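Local coordinates for protein exopolyphosphatase (Aquifex aeolicus, PDB 1T6C) that probably hydrolyses phosphoanhydride bonds, as in the exopolyphosphatase/guanosine pentaphosphate phosphohydrolase family of the actin-like fold, and binds calcium, at residues I11-S21 with V82-I93. Numbering follows the deposited sequence. Where two conformers were deposited one is given.
Sequences IMRVASIDIGS and VERVKAVATEAI
Seven backbone hydrogen bonds zip residues 11-21 to 82-93 as parallel neighbours in the mixed sheet of one lobe of this actin-like fold. The ladder starts with Glu83 N to Arg13 O (2.9 Å), passes through Val88 N to Ile17 O (2.8 Å), and ends with Thr90 N to Ile19 O (3.1 Å); Thr90 is the N-cap of the short helix that follows. Strand 23-32 flanks the other edge of 12-19, so this strand is bonded on both sides.

At the start of the ladder, two waters extend the join: Glu83 OE2 accepts from both, one of which donates to Ile11 O while the other accepts from Arg13 N. With chi1 at 174°, the Met12 chain runs out extended and brings SD to 4.0 Å from Arg84 CD; the turn at chi3 (-68°) then swings CE to 3.9 Å from Glu83 OE1. Val14 CG1 lies alongside Arg84 CB, both side chains pointing the same way. The guanidinium of Arg84 continues to Glu308 and Glu312 of helix 300-313, which covers this face; Ser16 OG bonds Arg301 O there.

The opposite face is apolar. Ala15, Ile17 and Ile19 sit beside Val85, Ala87 and Ala89, while Leu70 of helix 60-79 packs on both isoleucines and Ile77 on Ile17 and Val85. Ile17 CB sits 3.9 Å from Ala87 CB, and Ile19 CB meets Ala89 CB in much the same way. Where the helix begins, Ile93 CD1 lies 3.7 Å from Gly20 O.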
ATOM      1  N   ILE A  11       2.741 -20.298 -20.804  1.00 27.01           N
ATOM      2  CA  ILE A  11       2.822 -19.687 -19.489  1.00 25.43           C
ATOM      3  C   ILE A  11       4.117 -18.872 -19.380  1.00 23.58           C
ATOM      4  O   ILE A  11       5.171 -19.302 -19.829  1.00 22.56           O
ATOM      5  CB  ILE A  11       2.784 -20.792 -18.391  1.00 26.30           C
ATOM      6  CG1 ILE A  11       1.391 -21.439 -18.334  1.00 27.44           C
ATOM      7  CG2 ILE A  11       3.177 -20.232 -17.021  1.00 26.32           C
ATOM      8  CD1 ILE A  11       1.362 -22.806 -17.649  1.00 31.26           C
ATOM      9  N   MET A  12       4.019 -17.684 -18.786  1.00 20.89           N
ATOM     10  CA  MET A  12       5.189 -16.881 -18.487  1.00 19.26           C
ATOM     11  C   MET A  12       5.154 -16.562 -16.997  1.00 17.15           C
ATOM     12  O   MET A  12       4.096 -16.352 -16.416  1.00 17.07           O
ATOM     13  CB  MET A  12       5.161 -15.580 -19.292  1.00 20.25           C
ATOM     14  CG  MET A  12       6.264 -14.645 -18.941  1.00 23.01           C
ATOM     15  SD  MET A  12       6.404 -13.270 -20.040  1.00 27.80           S
ATOM     16  CE  MET A  12       6.949 -14.110 -21.588  1.00 30.96           C
ATOM     17  N   ARG A  13       6.315 -16.543 -16.391  1.00 15.04           N
ATOM     18  CA  ARG A  13       6.441 -16.072 -15.015  1.00 13.91           C
ATOM     19  C   ARG A  13       7.039 -14.672 -14.985  1.00 13.40           C
ATOM     20  O   ARG A  13       7.941 -14.335 -15.769  1.00 14.02           O
ATOM     21  CB  ARG A  13       7.284 -17.035 -14.203  1.00 14.00           C
ATOM     22  CG  ARG A  13       6.632 -18.384 -14.041  1.00 15.29           C
ATOM     23  CD  ARG A  13       7.543 -19.394 -13.439  1.00 16.84           C
ATOM     24  NE  ARG A  13       6.807 -20.580 -13.050  1.00 16.07           N
ATOM     25  CZ  ARG A  13       7.379 -21.617 -12.486  1.00 15.96           C
ATOM     26  NH1 ARG A  13       8.688 -21.618 -12.226  1.00 18.03           N
ATOM     27  NH2 ARG A  13       6.652 -22.655 -12.141  1.00 17.89           N
ATOM     28  N   VAL A  14       6.533 -13.847 -14.061  1.00 11.88           N
ATOM     29  CA  VAL A  14       6.951 -12.451 -13.880  1.00 12.11           C
ATOM     30  C   VAL A  14       7.122 -12.216 -12.386  1.00 11.28           C
ATOM     31  O   VAL A  14       6.558 -12.934 -11.565  1.00 11.28           O
ATOM     32  CB  VAL A  14       5.936 -11.452 -14.524  1.00 12.37           C
ATOM     33  CG1 VAL A  14       5.841 -11.749 -16.015  1.00 13.48           C
ATOM     34  CG2 VAL A  14       4.586 -11.500 -13.878  1.00 14.30           C
ATOM     35  N   ALA A  15       7.944 -11.248 -12.036  1.00 10.75           N
ATOM     36  CA  ALA A  15       8.191 -10.948 -10.642  1.00  9.71           C
ATOM     37  C   ALA A  15       8.360  -9.473 -10.393  1.00  9.80           C
ATOM     38  O   ALA A  15       8.797  -8.714 -11.259  1.00 10.07           O
ATOM     39  CB  ALA A  15       9.424 -11.638 -10.185  1.00 10.48           C
ATOM     40  N   SER A  16       8.072  -9.094  -9.151  1.00  9.99           N
ATOM     41  CA  SER A  16       8.278  -7.744  -8.671  1.00 10.00           C
ATOM     42  C   SER A  16       9.057  -7.808  -7.385  1.00 10.50           C
ATOM     43  O   SER A  16       8.886  -8.755  -6.617  1.00 10.42           O
ATOM     44  CB  SER A  16       6.959  -6.973  -8.450  1.00 11.54           C
ATOM     45  OG  SER A  16       6.219  -7.529  -7.405  1.00 13.69           O
ATOM     46  N   ILE A  17       9.909  -6.815  -7.187  1.00 10.03           N
ATOM     47  CA  ILE A  17      10.632  -6.617  -5.916  1.00  9.60           C
ATOM     48  C   ILE A  17      10.330  -5.190  -5.508  1.00 10.70           C
ATOM     49  O   ILE A  17      10.438  -4.266  -6.313  1.00 10.65           O
ATOM     50  CB  ILE A  17      12.112  -6.834  -6.121  1.00 10.09           C
ATOM     51  CG1 ILE A  17      12.398  -8.304  -6.424  1.00 12.33           C
ATOM     52  CG2 ILE A  17      12.869  -6.365  -4.902  1.00 10.84           C
ATOM     53  CD1 ILE A  17      13.832  -8.590  -6.779  1.00 13.46           C
ATOM     54  N   ASP A  18       9.923  -5.014  -4.260  1.00 11.63           N
ATOM     55  CA  ASP A  18       9.682  -3.705  -3.670  1.00 12.78           C
ATOM     56  C   ASP A  18      10.556  -3.530  -2.433  1.00 12.34           C
ATOM     57  O   ASP A  18      10.507  -4.329  -1.517  1.00 13.40           O
ATOM     58  CB  ASP A  18       8.210  -3.402  -3.437  0.70 13.57           C
ATOM     59  CG  ASP A  18       7.593  -4.257  -2.456  0.70 18.44           C
ATOM     60  OD1 ASP A  18       7.489  -5.483  -2.734  0.70 23.51           O
ATOM     61  OD2 ASP A  18       7.143  -3.799  -1.372  0.70 23.85           O
ATOM     62  N   ILE A  19      11.354  -2.483  -2.468  1.00 12.49           N
ATOM     63  CA  ILE A  19      12.270  -2.142  -1.400  1.00 13.54           C
ATOM     64  C   ILE A  19      11.683  -0.927  -0.708  1.00 14.35           C
ATOM     65  O   ILE A  19      11.607   0.150  -1.291  1.00 14.93           O
ATOM     66  CB  ILE A  19      13.662  -1.807  -1.993  1.00 14.10           C
ATOM     67  CG1 ILE A  19      14.258  -3.016  -2.726  1.00 16.23           C
ATOM     68  CG2 ILE A  19      14.587  -1.261  -0.898  1.00 15.71           C
ATOM     69  CD1 ILE A  19      15.540  -2.704  -3.435  1.00 19.12           C
ATOM     70  N   GLY A  20      11.299  -1.095   0.546  1.00 15.36           N
ATOM     71  CA  GLY A  20      10.830   0.003   1.363  1.00 16.26           C
ATOM     72  C   GLY A  20      11.757   0.269   2.527  1.00 15.97           C
ATOM     73  O   GLY A  20      12.802  -0.344   2.635  1.00 16.44           O
ATOM     74  N   SER A  21      11.331   1.178   3.400  1.00 18.07           N
ATOM     75  CA  SER A  21      12.126   1.559   4.572  1.00 19.18           C
ATOM     76  C   SER A  21      12.116   0.473   5.646  1.00 19.47           C
ATOM     77  O   SER A  21      12.963   0.507   6.545  1.00 19.91           O
ATOM     78  CB  SER A  21      11.681   2.916   5.143  0.66 19.93           C
ATOM     79  OG  SER A  21      10.307   2.927   5.415  0.66 20.97           O
ATOM     80  N   VAL A  82      12.010 -16.938 -14.115  1.00 13.89           N
ATOM     81  CA  VAL A  82      11.167 -15.756 -14.265  1.00 13.51           C
ATOM     82  C   VAL A  82      11.671 -14.967 -15.450  1.00 13.54           C
ATOM     83  O   VAL A  82      12.846 -14.662 -15.533  1.00 14.08           O
ATOM     84  CB  VAL A  82      11.201 -14.886 -12.992  1.00 13.59           C
ATOM     85  CG1 VAL A  82      10.440 -13.585 -13.232  1.00 14.27           C
ATOM     86  CG2 VAL A  82      10.668 -15.666 -11.797  1.00 13.15           C
ATOM     87  N   GLU A  83      10.789 -14.675 -16.380  1.00 13.21           N
ATOM     88  CA  GLU A  83      11.163 -14.009 -17.631  1.00 14.59           C
ATOM     89  C   GLU A  83      11.188 -12.480 -17.580  1.00 13.81           C
ATOM     90  O   GLU A  83      11.951 -11.839 -18.308  1.00 14.40           O
ATOM     91  CB  GLU A  83      10.248 -14.515 -18.735  1.00 16.09           C
ATOM     92  CG  GLU A  83      10.646 -15.953 -19.109  1.00 20.13           C
ATOM     93  CD  GLU A  83       9.869 -16.515 -20.285  1.00 24.71           C
ATOM     94  OE1 GLU A  83      10.212 -16.194 -21.451  1.00 29.93           O
ATOM     95  OE2 GLU A  83       8.931 -17.280 -20.035  1.00 26.89           O
ATOM     96  N   ARG A  84      10.356 -11.889 -16.722  1.00 13.22           N
ATOM     97  CA  ARG A  84      10.290 -10.430 -16.589  1.00 12.59           C
ATOM     98  C   ARG A  84      10.297 -10.082 -15.117  1.00 12.43           C
ATOM     99  O   ARG A  84       9.481 -10.626 -14.372  1.00 12.06           O
ATOM    100  CB  ARG A  84       9.039  -9.841 -17.238  1.00 13.18           C
ATOM    101  CG  ARG A  84       8.853 -10.191 -18.712  1.00 16.03           C
ATOM    102  CD  ARG A  84       7.665  -9.481 -19.365  1.00 20.89           C
ATOM    103  NE  ARG A  84       7.925  -8.049 -19.376  1.00 27.35           N
ATOM    104  CZ  ARG A  84       8.395  -7.333 -20.414  1.00 29.46           C
ATOM    105  NH1 ARG A  84       8.601  -7.863 -21.612  1.00 30.81           N
ATOM    106  NH2 ARG A  84       8.618  -6.041 -20.241  1.00 30.30           N
ATOM    107  N   VAL A  85      11.219  -9.204 -14.738  1.00 11.69           N
ATOM    108  CA  VAL A  85      11.434  -8.778 -13.355  1.00 12.17           C
ATOM    109  C   VAL A  85      11.502  -7.255 -13.330  1.00 11.97           C
ATOM    110  O   VAL A  85      12.226  -6.647 -14.139  1.00 13.06           O
ATOM    111  CB  VAL A  85      12.754  -9.300 -12.815  1.00 13.15           C
ATOM    112  CG1 VAL A  85      12.996  -8.777 -11.401  1.00 13.86           C
ATOM    113  CG2 VAL A  85      12.799 -10.788 -12.874  1.00 14.87           C
ATOM    114  N   LYS A  86      10.773  -6.637 -12.396  1.00 10.58           N
ATOM    115  CA  LYS A  86      10.812  -5.198 -12.188  1.00  9.94           C
ATOM    116  C   LYS A  86      11.015  -4.963 -10.694  1.00 10.09           C
ATOM    117  O   LYS A  86      10.278  -5.498  -9.861  1.00 11.02           O
ATOM    118  CB  LYS A  86       9.537  -4.509 -12.662  1.00 10.93           C
ATOM    119  CG  LYS A  86       9.436  -3.036 -12.379  1.00 13.28           C
ATOM    120  CD  LYS A  86      10.407  -2.234 -13.215  1.00 15.87           C
ATOM    121  CE  LYS A  86      10.516  -0.810 -12.753  1.00 17.38           C
ATOM    122  NZ  LYS A  86      11.302  -0.010 -13.748  1.00 18.85           N
ATOM    123  N   ALA A  87      12.044  -4.220 -10.363  1.00  9.86           N
ATOM    124  CA  ALA A  87      12.351  -3.899  -8.959  1.00  9.40           C
ATOM    125  C   ALA A  87      12.245  -2.406  -8.735  1.00  9.81           C
ATOM    126  O   ALA A  87      12.733  -1.594  -9.552  1.00 10.18           O
ATOM    127  CB  ALA A  87      13.706  -4.373  -8.617  1.00 10.03           C
ATOM    128  N   VAL A  88      11.584  -2.037  -7.642  1.00 10.14           N
ATOM    129  CA  VAL A  88      11.347  -0.631  -7.318  1.00 10.32           C
ATOM    130  C   VAL A  88      11.738  -0.345  -5.882  1.00 11.61           C
ATOM    131  O   VAL A  88      11.719  -1.248  -5.037  1.00 11.62           O
ATOM    132  CB  VAL A  88       9.870  -0.184  -7.580  1.00 10.67           C
ATOM    133  CG1 VAL A  88       9.451  -0.374  -9.020  1.00 11.75           C
ATOM    134  CG2 VAL A  88       8.900  -0.904  -6.663  1.00 12.70           C
ATOM    135  N   ALA A  89      12.049   0.909  -5.622  1.00 11.56           N
ATOM    136  CA  ALA A  89      12.294   1.391  -4.267  1.00 12.59           C
ATOM    137  C   ALA A  89      11.418   2.618  -4.044  1.00 14.31           C
ATOM    138  O   ALA A  89      11.193   3.379  -4.968  1.00 14.37           O
ATOM    139  CB  ALA A  89      13.745   1.706  -4.070  1.00 12.29           C
ATOM    140  N   THR A  90      11.002   2.816  -2.802  1.00 17.40           N
ATOM    141  CA  THR A  90      10.139   3.936  -2.419  1.00 19.45           C
ATOM    142  C   THR A  90      10.914   5.217  -2.218  1.00 19.86           C
ATOM    143  O   THR A  90      12.141   5.190  -1.955  1.00 18.32           O
ATOM    144  CB  THR A  90       9.464   3.649  -1.056  1.00 20.41           C
ATOM    145  OG1 THR A  90      10.469   3.574  -0.026  1.00 25.63           O
ATOM    146  CG2 THR A  90       8.775   2.387  -1.012  1.00 21.62           C
ATOM    147  N   GLU A  91      10.176   6.327  -2.253  1.00 21.97           N
ATOM    148  CA  GLU A  91      10.756   7.674  -2.110  1.00 24.94           C
ATOM    149  C   GLU A  91      11.426   7.858  -0.730  1.00 25.96           C
ATOM    150  O   GLU A  91      12.295   8.691  -0.607  1.00 28.88           O
ATOM    151  CB  GLU A  91       9.692   8.767  -2.318  0.50 25.51           C
ATOM    152  CG  GLU A  91      10.253  10.104  -2.826  0.50 26.27           C
ATOM    153  CD  GLU A  91       9.812  11.287  -1.993  0.50 27.89           C
ATOM    154  OE1 GLU A  91       8.587  11.517  -1.909  0.50 31.37           O
ATOM    155  OE2 GLU A  91      10.682  11.995  -1.442  0.50 27.86           O
ATOM    156  N   ALA A  92      11.051   7.069   0.269  1.00 26.98           N
ATOM    157  CA  ALA A  92      11.724   7.094   1.567  1.00 28.17           C
ATOM    158  C   ALA A  92      13.212   6.696   1.457  1.00 29.35           C
ATOM    159  O   ALA A  92      14.046   7.115   2.254  1.00 29.27           O
ATOM    160  CB  ALA A  92      11.009   6.187   2.530  1.00 28.87           C
ATOM    161  N   ILE A  93      13.540   5.862   0.473  1.00 29.05           N
ATOM    162  CA  ILE A  93      14.924   5.483   0.228  1.00 28.63           C
ATOM    163  C   ILE A  93      15.592   6.665  -0.458  1.00 28.95           C
ATOM    164  O   ILE A  93      16.722   7.016  -0.153  1.00 26.68           O
ATOM    165  CB  ILE A  93      15.011   4.175  -0.629  1.00 28.42           C
ATOM    166  CG1 ILE A  93      14.207   3.023   0.015  1.00 28.43           C
ATOM    167  CG2 ILE A  93      16.464   3.765  -0.874  1.00 28.86           C
ATOM    168  CD1 ILE A  93      14.554   2.688   1.470  1.00 28.22           C
TER
HETATM  169  O   HOH W   1       7.032 -18.035 -21.622  1.00 33.27           O
HETATM  170  O   HOH W   2       8.604 -17.885 -17.524  1.00 26.67           O